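Local coordinates for hemerythrin HHE cation binding domain protein (Mycobacterium kansasii, PDB 6TYJ) that binds zinc and iron ions through histidine and carboxylate side chains within a hemerythrin-like helical bundle, at residues T93-E97 with P98-D102. Numbering follows the deposited sequence.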
# COMPACT_ATOMS: atom_id res chain seq x y z
N THR A 93 16.92 4.86 -9.68
CA THR A 93 17.16 4.41 -11.06
C THR A 93 15.95 4.77 -11.92
O THR A 93 14.93 4.05 -11.91
CB THR A 93 17.44 2.91 -11.11
OG1 THR A 93 18.56 2.60 -10.27
CG2 THR A 93 17.77 2.45 -12.55
N PRO A 94 16.01 5.85 -12.69
CA PRO A 94 14.91 6.19 -13.61
C PRO A 94 14.74 5.14 -14.69
O PRO A 94 15.65 4.36 -14.98
CB PRO A 94 15.35 7.52 -14.24
CG PRO A 94 16.47 8.02 -13.38
CD PRO A 94 17.11 6.82 -12.76
N GLN A 95 13.56 5.16 -15.32
CA GLN A 95 13.20 4.14 -16.30
C GLN A 95 14.08 4.20 -17.54
O GLN A 95 14.18 3.20 -18.26
CB GLN A 95 11.72 4.27 -16.69
CG GLN A 95 10.77 4.06 -15.49
CD GLN A 95 9.33 3.88 -15.89
OE1 GLN A 95 9.02 3.43 -16.98
NE2 GLN A 95 8.41 4.23 -14.98
N SER A 96 14.73 5.32 -17.79
CA SER A 96 15.64 5.38 -18.94
C SER A 96 16.94 4.64 -18.70
O SER A 96 17.69 4.39 -19.67
CB SER A 96 15.93 6.84 -19.27
OG SER A 96 16.50 7.48 -18.14
N GLU A 97 17.25 4.25 -17.42
CA GLU A 97 18.57 3.68 -17.14
C GLU A 97 18.57 2.16 -17.31
O GLU A 97 17.55 1.51 -17.07
CB GLU A 97 18.99 4.03 -15.72
CG GLU A 97 19.28 5.50 -15.53
CD GLU A 97 20.19 5.79 -14.34
OE1 GLU A 97 20.35 4.91 -13.46
OE2 GLU A 97 20.74 6.91 -14.29
N PRO A 98 19.71 1.59 -17.70
CA PRO A 98 19.74 0.14 -17.98
C PRO A 98 19.28 -0.76 -16.84
O PRO A 98 18.52 -1.70 -17.09
CB PRO A 98 21.21 -0.10 -18.36
CG PRO A 98 21.64 1.21 -19.00
CD PRO A 98 20.93 2.27 -18.14
N GLY A 99 19.70 -0.52 -15.61
CA GLY A 99 19.26 -1.39 -14.54
C GLY A 99 17.86 -1.16 -13.97
O GLY A 99 17.55 -1.65 -12.88
N TYR A 100 17.00 -0.44 -14.70
CA TYR A 100 15.71 -0.08 -14.13
C TYR A 100 14.83 -1.31 -13.90
O TYR A 100 14.23 -1.46 -12.82
CB TYR A 100 14.96 0.94 -15.00
CG TYR A 100 13.46 0.94 -14.65
CD1 TYR A 100 12.97 1.55 -13.50
CD2 TYR A 100 12.55 0.26 -15.46
CE1 TYR A 100 11.61 1.49 -13.21
CE2 TYR A 100 11.22 0.19 -15.18
CZ TYR A 100 10.74 0.80 -14.06
OH TYR A 100 9.37 0.70 -13.82
N GLU A 101 14.72 -2.18 -14.89
CA GLU A 101 13.76 -3.27 -14.77
C GLU A 101 14.13 -4.22 -13.63
O GLU A 101 13.23 -4.74 -12.94
CB GLU A 101 13.65 -4.02 -16.09
CG GLU A 101 12.36 -4.82 -16.22
CD GLU A 101 12.02 -5.15 -17.66
OE1 GLU A 101 10.83 -5.34 -17.95
OE2 GLU A 101 12.95 -5.22 -18.50
N ASP A 102 15.43 -4.43 -13.39
CA ASP A 102 15.84 -5.18 -12.20
C ASP A 102 15.36 -4.51 -10.92
O ASP A 102 14.89 -5.18 -10.00
CB ASP A 102 17.36 -5.33 -12.16
CG ASP A 102 17.84 -6.49 -12.97
OD1 ASP A 102 17.00 -7.25 -13.49
OD2 ASP A 102 19.07 -6.63 -13.07
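Gln95 lays its aliphatic stem across one face of the ring of Tyr100, the first residue of helix 100-121. Two consecutive type I beta turns, Pro94 to Glu97 and Glu97 to Tyr100, share Glu97 and lead into this helix. They belong to the loop that joins helix 70-91 to helix 100-121 at one end of the hemerythrin-like bundle, with the Gln95 side chain about 13 Å from a bound zinc ion; none of the residues in the contact is a ligand of the known metal sites. The tight part is a CH-pi contact: CG of Gln95 sits 3.6 Å from the centroid of the Tyr100 ring, leaning 17° from the perpendicular to the ring and displaced toward CE1 and CZ. Beyond CG the glutamine chain runs on extended beside the tyrosine, and its amide plane is tilted by just 13° from the ring. Both polar ends point to the neighbouring part of the fold, where Gln95 OE1 accepts a hydrogen bond from the backbone N of Asn36 and Tyr100 OH is hydrogen-bonded to NE of Arg40, linking the loop and the start of helix 100-121 to the residues just before helix 38-65 and to its first turn. Tyr100 carries CG anti to its own N (chi1 161°), which directs the ring back along Gln95, with Tyr100 CG 3.6 Å from Gln95 CA. Thr93 O, just before the first turn, lies at the ring edge, 3.6 Å from Tyr100 CD1. Thr93 turns its methyl rather than its hydroxyl to the helix start, with CG2 3.6 Å from Tyr100 CA. The outer side is looser. Ser96 and Pro98 are exposed, and the carboxylate of Glu97 leads away from the helix. Each turn is closed by a backbone hydrogen bond. Within the first, Glu97 N donates to Pro94 O at 2.9 Å. Gly99 occupies the N-cap position, and the second turn is closed by Tyr100 N donating to Glu97 O at 3.1 Å.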